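Local coordinates for protein aminoacyl-histidine dipeptidase (Vibrio alginolyticus, PDB 3MRU) that probably hydrolyses dipeptides, aminoacyl-histidine dipeptides such as carnosine among them, as a zinc-dependent metallopeptidase of the M20 family, at residues G214-H219 / I298-V303; G229-L234 / R264-T269; A330-V335 / T348-G353; G186-A191 / C366-L371. One frame throughout, in Å; residues are numbered along the deposited sequence.

Overall arrangement
All four contacts lie in the domain that carries the large curled sheet, away from the zinc site formed by H80, D119, D173 and H461. Contacts 1 and 2 are neighbours, their centres about 11 Å apart, and share a carboxylate: E299 of contact 1 bonds the amide of G229, which opens contact 2. Contact 2 reaches contact 3 through K233 and N232, which bond the carbonyls of C331 and V352. Contacts 3 and 4, with centres about 9 Å apart, are joined edge to edge because strands 346-358 and 361-370 pair in one sheet. Contacts 1 and 4 meet where H219 packs near R369.

Contact 1 of 4, residues G214-H219 / I298-V303; sequences GLKGGH and IETDIV
A bend at the second torsion of E299 (chi2 -78°) folds its carboxylate back from the loop 298-303 onto the segment 214-219, and the first torsion of L215 (chi1 -79°) sets CG beside its backbone N, bringing CD1 over the same group. The result is one flat acid held from two directions. K216 N donates to E299 OE2 at 3.1 Å, and the N-H...O angle of 175° shows a straight bond; E299 OE2 accepts through its syn lone pair, on the side of OE1. OE1 in turn accepts from G229 N, so two backbone amides from separate loops fix the rotation of the carboxylate. L215 CD1 sits over the face of the group, 3.4 Å from E299 CD, with the two side chains crossing at about a right angle. L215 CD1 also lies 4.1 Å from I302 CG1, and I302 continues this apolar layer toward L212 and L295. On the outer side the K216 chain runs along the other loop: its CD is 3.5 Å from I298 O, and its bent end places NZ 2.9 Å from T300 OG1. K216 NZ stays 5.7 Å from E299 OE2, so any charge attraction acts at a distance, though amine and amides alike would be expected to favour the carboxylate form of E299. The loops follow strand 205-213 and precede strand 303-308, which are antiparallel neighbours joined by V303 and K213. Strand order and connections, beta-alpha-beta-beta-alpha-beta, are those of a ferredoxin-like sandwich, the architecture of M20 dimerisation domains.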
loop_
_atom_site.group_PDB
_atom_site.type_symbol
_atom_site.label_atom_id
_atom_site.label_comp_id
_atom_site.label_asym_id
_atom_site.label_seq_id
_atom_site.Cartn_x
_atom_site.Cartn_y
_atom_site.Cartn_z
ATOM N N GLY A 214 -5.666 23.554 -3.578
ATOM C CA GLY A 214 -7.064 23.169 -3.517
ATOM C C GLY A 214 -7.313 21.935 -4.358
ATOM O O GLY A 214 -8.452 21.484 -4.475
ATOM N N LEU A 215 -6.260 21.391 -4.959
ATOM C CA LEU A 215 -6.373 20.107 -5.629
ATOM C C LEU A 215 -6.783 19.013 -4.639
ATOM O O LEU A 215 -6.304 18.985 -3.506
ATOM C CB LEU A 215 -5.070 19.744 -6.333
ATOM C CG LEU A 215 -4.745 20.385 -7.695
ATOM C CD1 LEU A 215 -5.908 20.280 -8.691
ATOM C CD2 LEU A 215 -4.274 21.835 -7.548
ATOM N N LYS A 216 -7.689 18.138 -5.070
ATOM C CA LYS A 216 -8.246 17.096 -4.218
ATOM C C LYS A 216 -7.188 16.124 -3.689
ATOM O O LYS A 216 -7.443 15.377 -2.719
ATOM C CB LYS A 216 -9.340 16.310 -4.956
ATOM C CG LYS A 216 -10.777 16.705 -4.590
ATOM C CD LYS A 216 -11.793 16.142 -5.612
ATOM C CE LYS A 216 -13.242 16.447 -5.211
ATOM N NZ LYS A 216 -13.518 17.920 -5.156
ATOM N N GLY A 217 -6.012 16.137 -4.316
ATOM C CA GLY A 217 -4.950 15.213 -3.962
ATOM C C GLY A 217 -5.441 13.774 -3.888
ATOM O O GLY A 217 -6.426 13.382 -4.544
ATOM N N GLY A 218 -4.750 12.984 -3.075
ATOM C CA GLY A 218 -5.052 11.567 -2.964
ATOM C C GLY A 218 -3.806 10.747 -2.732
ATOM O O GLY A 218 -2.699 11.272 -2.602
ATOM N N HIS A 219 -4.002 9.446 -2.696
ATOM C CA HIS A 219 -2.936 8.528 -2.449
ATOM C C HIS A 219 -2.422 7.998 -3.786
ATOM O O HIS A 219 -3.174 7.392 -4.554
ATOM C CB HIS A 219 -3.518 7.433 -1.589
ATOM C CG HIS A 219 -2.694 6.189 -1.527
ATOM N ND1 HIS A 219 -2.974 5.082 -2.299
ATOM C CD2 HIS A 219 -1.639 5.859 -0.752
ATOM C CE1 HIS A 219 -2.107 4.128 -2.014
ATOM N NE2 HIS A 219 -1.292 4.571 -1.074
ATOM N N ILE A 298 -13.685 16.757 -12.360
ATOM C CA ILE A 298 -13.101 16.044 -11.203
ATOM C C ILE A 298 -12.509 17.003 -10.136
ATOM O O ILE A 298 -12.584 16.730 -8.930
ATOM C CB ILE A 298 -12.073 14.921 -11.656
ATOM C CG1 ILE A 298 -11.816 13.899 -10.535
ATOM C CG2 ILE A 298 -10.758 15.515 -12.185
ATOM C CD1 ILE A 298 -12.992 12.981 -10.230
ATOM N N GLU A 299 -11.954 18.129 -10.583
ATOM C CA GLU A 299 -11.271 19.052 -9.690
ATOM C C GLU A 299 -12.111 20.294 -9.449
ATOM O O GLU A 299 -12.058 21.265 -10.215
ATOM C CB GLU A 299 -9.902 19.424 -10.255
ATOM C CG GLU A 299 -8.892 18.268 -10.356
ATOM C CD GLU A 299 -8.240 17.885 -9.020
ATOM O OE1 GLU A 299 -7.378 16.975 -9.009
ATOM O OE2 GLU A 299 -8.574 18.495 -7.982
ATOM N N THR A 300 -12.880 20.254 -8.364
ATOM C CA THR A 300 -13.883 21.281 -8.060
ATOM C C THR A 300 -13.278 22.567 -7.511
ATOM O O THR A 300 -13.471 23.639 -8.084
ATOM C CB THR A 300 -14.936 20.756 -7.074
ATOM O OG1 THR A 300 -14.342 20.609 -5.774
ATOM C CG2 THR A 300 -15.500 19.404 -7.559
ATOM N N ASP A 301 -12.545 22.465 -6.408
ATOM C CA ASP A 301 -11.933 23.642 -5.829
ATOM C C ASP A 301 -10.495 23.843 -6.288
ATOM O O ASP A 301 -9.566 23.381 -5.653
ATOM C CB ASP A 301 -12.002 23.594 -4.314
ATOM C CG ASP A 301 -11.701 24.944 -3.691
ATOM O OD1 ASP A 301 -10.496 25.245 -3.465
ATOM O OD2 ASP A 301 -12.673 25.710 -3.452
ATOM N N ILE A 302 -10.311 24.541 -7.395
ATOM C CA ILE A 302 -8.970 24.750 -7.924
ATOM C C ILE A 302 -8.667 26.221 -7.796
ATOM O O ILE A 302 -9.276 27.060 -8.461
ATOM C CB ILE A 302 -8.837 24.288 -9.404
ATOM C CG1 ILE A 302 -9.098 22.785 -9.528
ATOM C CG2 ILE A 302 -7.465 24.643 -9.976
ATOM C CD1 ILE A 302 -9.416 22.378 -10.967
ATOM N N VAL A 303 -7.730 26.538 -6.924
ATOM C CA VAL A 303 -7.426 27.926 -6.670
ATOM C C VAL A 303 -5.955 28.181 -6.881
ATOM O O VAL A 303 -5.118 27.350 -6.539
ATOM C CB VAL A 303 -7.834 28.330 -5.248
ATOM C CG1 VAL A 303 -9.358 28.278 -5.095
ATOM C CG2 VAL A 303 -7.147 27.431 -4.205
#

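Contact 2 of 4, residues G229-L234 / R264-T269; sequences GNANKL and REAFVT
Where helix 231-242 of a ferredoxin-like alpha/beta sandwich comes down on its sheet, A231 in its first turn meets A266 at the start of strand 266-273. The two methyls face each other, A231 CB to A266 CB at 3.5 Å, and their CA atoms are 5.3 Å apart, a close approach that suits the small side chains of both residues. A231 CB also rests on the backbone leading into the strand, 3.6 Å from R264 C and 3.7 Å from E265 C. In return the methyl of A266 lies under the opening of the helix, with N232 N 3.9 Å from A266 CB. The N232 side chain leaves the helix with CG beside the backbone N (chi1 -81°), which brings its amide alongside the alanine, OD1 being 4.1 Å from A266 CB. The polar grip of that amide is with another strand, since N232 ND2 donates to V352 O. N230 occupies the N-cap position, and its backbone O accepts from L234 N at 3.1 Å, closing the first turn. Backbone bonds tie both partners to their surroundings: the A231 backbone hydrogen-bonds that of P263, in the loop leading to the strand, and A266 bonds L212 of the adjacent strand 205-213. Both alanines are buried, and the whole interface covers 159 Å². Chemically the meeting is therefore apolar and small in area: methyl against methyl and methyl against peptide mark the close approach of helix and strand, whereas hydrogen bonds at the helix start, such as those of A231 with P263 and N232 with V352, reach other parts of the chain.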
loop_
_atom_site.group_PDB
_atom_site.type_symbol
_atom_site.label_atom_id
_atom_site.label_comp_id
_atom_site.label_asym_id
_atom_site.label_seq_id
_atom_site.Cartn_x
_atom_site.Cartn_y
_atom_site.Cartn_z
ATOM N N GLY A 229 -5.395 16.094 -10.464
ATOM C CA GLY A 229 -4.278 16.855 -10.988
ATOM C C GLY A 229 -3.058 16.719 -10.112
ATOM O O GLY A 229 -3.174 16.372 -8.945
ATOM N N ASN A 230 -1.886 16.992 -10.672
ATOM C CA ASN A 230 -0.638 16.897 -9.931
ATOM C C ASN A 230 -0.087 18.312 -9.903
ATOM O O ASN A 230 0.421 18.834 -10.905
ATOM C CB ASN A 230 0.284 15.865 -10.607
ATOM C CG ASN A 230 1.656 15.758 -9.962
ATOM O OD1 ASN A 230 2.047 14.680 -9.529
ATOM N ND2 ASN A 230 2.407 16.856 -9.938
ATOM N N ALA A 231 -0.212 18.934 -8.737
ATOM C CA ALA A 231 0.214 20.321 -8.513
ATOM C C ALA A 231 1.612 20.646 -9.091
ATOM O O ALA A 231 1.794 21.692 -9.733
ATOM C CB ALA A 231 0.157 20.628 -7.017
ATOM N N ASN A 232 2.569 19.738 -8.866
ATOM C CA ASN A 232 3.950 19.888 -9.318
ATOM C C ASN A 232 3.994 20.090 -10.785
ATOM O O ASN A 232 4.672 20.979 -11.275
ATOM C CB ASN A 232 4.762 18.636 -9.001
ATOM C CG ASN A 232 5.237 18.594 -7.562
ATOM O OD1 ASN A 232 5.618 19.621 -7.001
ATOM N ND2 ASN A 232 5.237 17.402 -6.964
ATOM N N LYS A 233 3.249 19.246 -11.484
ATOM C CA LYS A 233 3.330 19.198 -12.935
ATOM C C LYS A 233 2.617 20.370 -13.584
ATOM O O LYS A 233 3.076 20.915 -14.581
ATOM C CB LYS A 233 2.850 17.842 -13.474
ATOM C CG LYS A 233 3.789 16.726 -13.113
ATOM C CD LYS A 233 4.172 15.906 -14.319
ATOM C CE LYS A 233 4.985 16.684 -15.362
ATOM N NZ LYS A 233 5.216 15.877 -16.612
ATOM N N LEU A 234 1.510 20.781 -12.996
ATOM C CA LEU A 234 0.780 21.894 -13.550
ATOM C C LEU A 234 1.611 23.188 -13.537
ATOM O O LEU A 234 1.686 23.908 -14.532
ATOM C CB LEU A 234 -0.563 22.034 -12.834
ATOM C CG LEU A 234 -1.413 20.758 -12.993
ATOM C CD1 LEU A 234 -2.706 20.792 -12.197
ATOM C CD2 LEU A 234 -1.711 20.418 -14.469
ATOM N N ARG A 264 -1.114 18.101 -3.845
ATOM C CA ARG A 264 -2.260 18.972 -4.027
ATOM C C ARG A 264 -1.894 20.444 -4.022
ATOM O O ARG A 264 -2.599 21.262 -4.601
ATOM C CB ARG A 264 -3.306 18.696 -2.969
ATOM C CG ARG A 264 -2.928 19.203 -1.617
ATOM C CD ARG A 264 -4.036 18.956 -0.654
ATOM N NE ARG A 264 -4.467 17.561 -0.660
ATOM C CZ ARG A 264 -5.577 17.136 -0.070
ATOM N NH1 ARG A 264 -5.907 15.850 -0.114
ATOM N NH2 ARG A 264 -6.367 18.009 0.557
ATOM N N GLU A 265 -0.802 20.791 -3.371
ATOM C CA GLU A 265 -0.400 22.174 -3.317
ATOM C C GLU A 265 1.015 22.245 -3.798
ATOM O O GLU A 265 1.810 21.391 -3.460
ATOM C CB GLU A 265 -0.514 22.690 -1.887
ATOM C CG GLU A 265 0.131 24.056 -1.630
ATOM C CD GLU A 265 -0.229 24.618 -0.258
ATOM O OE1 GLU A 265 -0.083 25.855 -0.045
ATOM O OE2 GLU A 265 -0.670 23.818 0.609
ATOM N N ALA A 266 1.337 23.242 -4.599
ATOM C CA ALA A 266 2.700 23.421 -5.051
ATOM C C ALA A 266 2.869 24.866 -5.373
ATOM O O ALA A 266 1.896 25.554 -5.645
ATOM C CB ALA A 266 2.954 22.604 -6.274
ATOM N N PHE A 267 4.098 25.345 -5.354
ATOM C CA PHE A 267 4.313 26.734 -5.691
ATOM C C PHE A 267 5.709 27.022 -6.188
ATOM O O PHE A 267 6.657 26.311 -5.875
ATOM C CB PHE A 267 3.987 27.627 -4.496
ATOM C CG PHE A 267 5.044 27.639 -3.424
ATOM C CD1 PHE A 267 6.238 28.352 -3.602
ATOM C CD2 PHE A 267 4.828 26.984 -2.217
ATOM C CE1 PHE A 267 7.207 28.385 -2.617
ATOM C CE2 PHE A 267 5.803 27.024 -1.206
ATOM C CZ PHE A 267 6.991 27.726 -1.416
ATOM N N VAL A 268 5.819 28.089 -6.955
ATOM C CA VAL A 268 7.079 28.561 -7.421
ATOM C C VAL A 268 7.093 30.025 -7.031
ATOM O O VAL A 268 6.060 30.695 -7.102
ATOM C CB VAL A 268 7.209 28.381 -8.959
ATOM C CG1 VAL A 268 6.402 29.435 -9.693
ATOM C CG2 VAL A 268 8.627 28.524 -9.400
ATOM N N THR A 269 8.243 30.512 -6.567
ATOM C CA THR A 269 8.456 31.955 -6.517
ATOM C C THR A 269 9.453 32.268 -7.619
ATOM O O THR A 269 10.393 31.515 -7.850
ATOM C CB THR A 269 8.919 32.501 -5.130
ATOM O OG1 THR A 269 10.334 32.382 -5.003
ATOM C CG2 THR A 269 8.233 31.779 -3.964
#

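Contact 3 of 4, residues A330-V335 / T348-G353; sequences ACPNGV and TSLNVG
Backbone bonding comes first: G334 and L350 form an antiparallel hydrogen-bonded pair, with G334 N to L350 O at 2.8 Å and L350 N to G334 O at 2.9 Å. V335 and S349 follow as a non-hydrogen-bonded pair, so the segments make one end of the hairpin of strands 334-338 and 346-358. Beyond G334 the pairing passes to a side chain. N333 has CG anti to the backbone N (chi1 -174°), which swings its amide across the neighbouring strand, and V352 N donates to N333 OD1 at 2.9 Å. The N-H...O angle is 160°, but the donor stands 43° out of the amide plane. Apolar contacts line the edge beside this bond. L350 CD2 is 4.0 Å from P332 CB, while C331 SG touches V352 CG2 at 3.8 Å; L383 of helix 373-389 covers both C331 and L350. The backbone carbonyl of P332 lies against the same leucine methyl, P332 O to L350 CD2 at 3.5 Å. Of the other polar groups, S349 OG bonds H433 NE2 and T348 OG1 bonds S370 OG. The geometry implies an exchange of partners: in continued register V352 would face P332, but N333 OD1 takes the place of P332 O for V352 N, and P332, lacking an N-H, cannot donate to V352 O, which N232 ND2 serves instead.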
loop_
_atom_site.group_PDB
_atom_site.type_symbol
_atom_site.label_atom_id
_atom_site.label_comp_id
_atom_site.label_asym_id
_atom_site.label_seq_id
_atom_site.Cartn_x
_atom_site.Cartn_y
_atom_site.Cartn_z
ATOM N N ALA A 330 9.081 17.074 -19.366
ATOM C CA ALA A 330 9.195 15.879 -20.188
ATOM C C ALA A 330 8.738 14.693 -19.376
ATOM O O ALA A 330 7.930 13.884 -19.809
ATOM C CB ALA A 330 10.628 15.677 -20.647
ATOM N N CYS A 331 9.253 14.624 -18.165
ATOM C CA CYS A 331 9.041 13.510 -17.252
ATOM C C CYS A 331 7.590 12.962 -17.217
ATOM O O CYS A 331 6.647 13.717 -17.023
ATOM C CB CYS A 331 9.536 13.974 -15.877
ATOM S SG CYS A 331 9.283 12.863 -14.539
ATOM N N PRO A 332 7.414 11.649 -17.422
ATOM C CA PRO A 332 6.095 11.022 -17.367
ATOM C C PRO A 332 5.475 11.118 -15.985
ATOM O O PRO A 332 6.192 11.296 -15.009
ATOM C CB PRO A 332 6.385 9.563 -17.691
ATOM C CG PRO A 332 7.805 9.387 -17.331
ATOM C CD PRO A 332 8.456 10.659 -17.723
ATOM N N ASN A 333 4.150 11.016 -15.916
ATOM C CA ASN A 333 3.411 11.085 -14.657
ATOM C C ASN A 333 1.997 10.547 -14.820
ATOM O O ASN A 333 1.410 10.668 -15.891
ATOM C CB ASN A 333 3.355 12.515 -14.109
ATOM C CG ASN A 333 2.718 12.573 -12.727
ATOM O OD1 ASN A 333 3.112 11.839 -11.823
ATOM N ND2 ASN A 333 1.724 13.434 -12.562
ATOM N N GLY A 334 1.450 9.966 -13.757
ATOM C CA GLY A 334 0.119 9.390 -13.803
ATOM C C GLY A 334 0.178 7.929 -14.175
ATOM O O GLY A 334 1.047 7.209 -13.695
ATOM N N VAL A 335 -0.745 7.488 -15.029
ATOM C CA VAL A 335 -0.838 6.078 -15.440
ATOM C C VAL A 335 0.052 5.838 -16.643
ATOM O O VAL A 335 0.042 6.603 -17.577
ATOM C CB VAL A 335 -2.294 5.697 -15.813
ATOM C CG1 VAL A 335 -2.415 4.206 -16.132
ATOM C CG2 VAL A 335 -3.252 6.100 -14.708
ATOM N N THR A 348 0.621 0.027 -14.636
ATOM C CA THR A 348 1.819 0.768 -14.238
ATOM C C THR A 348 1.505 2.247 -14.039
ATOM O O THR A 348 0.644 2.790 -14.726
ATOM C CB THR A 348 2.997 0.624 -15.256
ATOM O OG1 THR A 348 3.189 -0.740 -15.639
ATOM C CG2 THR A 348 4.281 1.110 -14.633
ATOM N N SER A 349 2.193 2.891 -13.098
ATOM C CA SER A 349 1.996 4.307 -12.873
ATOM C C SER A 349 3.136 4.893 -12.081
ATOM O O SER A 349 3.952 4.161 -11.517
ATOM C CB SER A 349 0.717 4.556 -12.104
ATOM O OG SER A 349 0.894 4.149 -10.762
ATOM N N LEU A 350 3.178 6.219 -12.048
ATOM C CA LEU A 350 4.125 6.935 -11.231
ATOM C C LEU A 350 3.586 8.309 -10.835
ATOM O O LEU A 350 2.738 8.893 -11.511
ATOM C CB LEU A 350 5.480 7.059 -11.931
ATOM C CG LEU A 350 5.842 8.245 -12.814
ATOM C CD1 LEU A 350 7.333 8.399 -12.817
ATOM C CD2 LEU A 350 5.337 7.967 -14.186
ATOM N N ASN A 351 4.090 8.814 -9.722
ATOM C CA ASN A 351 3.610 10.048 -9.182
ATOM C C ASN A 351 4.822 10.891 -8.876
ATOM O O ASN A 351 5.624 10.497 -8.049
ATOM C CB ASN A 351 2.811 9.758 -7.911
ATOM C CG ASN A 351 2.398 11.022 -7.146
ATOM O OD1 ASN A 351 1.942 10.932 -6.013
ATOM N ND2 ASN A 351 2.554 12.195 -7.758
ATOM N N VAL A 352 4.980 12.015 -9.573
ATOM C CA VAL A 352 5.961 13.019 -9.187
ATOM C C VAL A 352 5.335 13.787 -8.023
ATOM O O VAL A 352 4.617 14.793 -8.215
ATOM C CB VAL A 352 6.328 13.964 -10.356
ATOM C CG1 VAL A 352 7.062 15.191 -9.837
ATOM C CG2 VAL A 352 7.169 13.218 -11.385
ATOM N N GLY A 353 5.617 13.283 -6.820
ATOM C CA GLY A 353 4.947 13.705 -5.592
ATOM C C GLY A 353 5.556 14.853 -4.788
ATOM O O GLY A 353 4.820 15.594 -4.135
#

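Contact 4 of 4, residues G186-A191 / C366-L371; sequences GGIDGA and CLIRSL
G190 N donates to C366 O at 2.7 Å, the shortest bond here that can be trusted, and at 171° it is nearly straight. C366 N returns to G190 O at 3.1 Å from above the carbonyl plane, which completes a hydrogen-bonded pair. Two residues along, I188 and I368 exchange bonds that both lie in the carbonyl plane, I188 N to I368 O at 2.9 Å and I368 N to I188 O at 3.0 Å. The last pair, G186 with S370, is less certain: S370 N reaches G186 O in a longer bond, and the reverse bond is modelled too short to be relied on. The axes of the two short strand segments approach to 4.7 Å and run at 166°, as in a regular antiparallel pair of strands 181-199 and 361-370. On one face I188 and I368 lie side by side, CG2 of the first 3.8 Å from CB of the second, beneath R376 of helix 373-389, whose V379 also meets I368. On the other face L367 CD1 packs 3.5 Å from D189 OD1, and L367 CD2 sits 3.7 Å above the guanidinium plane of R369, toward its rim. That guanidinium is held by S220 OG at NE, while D189 OD1 forms a long, weak ion pair with R259. The chemistry thus divides by face: I188 and I368 pack the sheet against helix 373-389, whereas on the other side L367 gives apolar cover to D189 and R369, whose polar ends turn to R259 and S220, and G187, paired with R369, adds no side chain there.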
loop_
_atom_site.group_PDB
_atom_site.type_symbol
_atom_site.label_atom_id
_atom_site.label_comp_id
_atom_site.label_asym_id
_atom_site.label_seq_id
_atom_site.Cartn_x
_atom_site.Cartn_y
_atom_site.Cartn_z
ATOM N N GLY A 186 3.863 -3.579 -7.111
ATOM C CA GLY A 186 5.152 -3.372 -6.465
ATOM C C GLY A 186 5.379 -1.884 -6.461
ATOM O O GLY A 186 4.494 -1.115 -6.847
ATOM N N GLY A 187 6.547 -1.456 -6.022
ATOM C CA GLY A 187 6.850 -0.042 -6.093
ATOM C C GLY A 187 8.329 0.221 -6.039
ATOM O O GLY A 187 9.105 -0.706 -5.814
ATOM N N ILE A 188 8.719 1.476 -6.247
ATOM C CA ILE A 188 10.095 1.880 -6.049
ATOM C C ILE A 188 10.201 3.399 -5.971
ATOM O O ILE A 188 9.561 4.115 -6.752
ATOM C CB ILE A 188 10.951 1.347 -7.165
ATOM C CG1 ILE A 188 12.429 1.535 -6.852
ATOM C CG2 ILE A 188 10.532 1.973 -8.484
ATOM C CD1 ILE A 188 13.016 2.875 -7.042
ATOM N N ASP A 189 10.993 3.883 -5.016
ATOM C CA ASP A 189 11.176 5.299 -4.807
ATOM C C ASP A 189 12.238 5.730 -5.746
ATOM O O ASP A 189 13.242 5.063 -5.874
ATOM C CB ASP A 189 11.684 5.576 -3.398
ATOM C CG ASP A 189 10.737 5.061 -2.302
ATOM O OD1 ASP A 189 9.523 5.378 -2.352
ATOM O OD2 ASP A 189 11.213 4.353 -1.370
ATOM N N GLY A 190 12.006 6.855 -6.408
ATOM C CA GLY A 190 13.013 7.520 -7.248
ATOM C C GLY A 190 13.318 8.943 -6.801
ATOM O O GLY A 190 12.486 9.611 -6.175
ATOM N N ALA A 191 14.523 9.405 -7.104
ATOM C CA ALA A 191 14.940 10.748 -6.734
ATOM C C ALA A 191 15.854 11.405 -7.778
ATOM O O ALA A 191 17.023 11.046 -7.917
ATOM C CB ALA A 191 15.621 10.659 -5.395
ATOM N N CYS A 366 9.744 10.910 -6.553
ATOM C CA CYS A 366 8.632 10.225 -7.179
ATOM C C CYS A 366 8.609 8.725 -6.891
ATOM O O CYS A 366 9.590 8.144 -6.420
ATOM C CB CYS A 366 8.631 10.487 -8.693
ATOM S SG CYS A 366 9.881 9.541 -9.585
ATOM N N LEU A 367 7.475 8.100 -7.184
ATOM C CA LEU A 367 7.267 6.725 -6.779
ATOM C C LEU A 367 6.552 5.928 -7.863
ATOM O O LEU A 367 5.386 6.177 -8.169
ATOM C CB LEU A 367 6.499 6.678 -5.451
ATOM C CG LEU A 367 5.975 5.332 -4.944
ATOM C CD1 LEU A 367 7.104 4.386 -4.640
ATOM C CD2 LEU A 367 5.151 5.537 -3.708
ATOM N N ILE A 368 7.262 4.970 -8.442
ATOM C CA ILE A 368 6.699 4.177 -9.513
ATOM C C ILE A 368 6.019 2.981 -8.898
ATOM O O ILE A 368 6.587 2.318 -8.009
ATOM C CB ILE A 368 7.786 3.702 -10.502
ATOM C CG1 ILE A 368 8.583 4.898 -11.017
ATOM C CG2 ILE A 368 7.165 2.934 -11.637
ATOM C CD1 ILE A 368 9.904 4.548 -11.699
ATOM N N ARG A 369 4.805 2.710 -9.366
ATOM C CA ARG A 369 4.062 1.524 -8.979
ATOM C C ARG A 369 3.799 0.682 -10.203
ATOM O O ARG A 369 3.698 1.215 -11.317
ATOM C CB ARG A 369 2.735 1.923 -8.412
ATOM C CG ARG A 369 2.824 2.607 -7.132
ATOM C CD ARG A 369 1.444 3.052 -6.785
ATOM N NE ARG A 369 1.409 3.834 -5.558
ATOM C CZ ARG A 369 1.746 3.362 -4.368
ATOM N NH1 ARG A 369 2.181 2.114 -4.248
ATOM N NH2 ARG A 369 1.683 4.151 -3.310
ATOM N N SER A 370 3.676 -0.628 -9.993
ATOM C CA SER A 370 3.359 -1.556 -11.065
ATOM C C SER A 370 3.003 -2.947 -10.541
ATOM O O SER A 370 3.507 -3.373 -9.503
ATOM C CB SER A 370 4.478 -1.576 -12.104
ATOM O OG SER A 370 4.131 -2.484 -13.128
ATOM N N LEU A 371 2.165 -3.654 -11.305
ATOM C CA LEU A 371 1.805 -5.035 -11.017
ATOM C C LEU A 371 2.859 -5.885 -11.693
ATOM O O LEU A 371 3.442 -6.772 -11.067
ATOM C CB LEU A 371 0.433 -5.397 -11.565
ATOM C CG LEU A 371 -0.717 -4.398 -11.472
ATOM C CD1 LEU A 371 -1.910 -4.952 -12.212
ATOM C CD2 LEU A 371 -1.095 -4.133 -10.035
#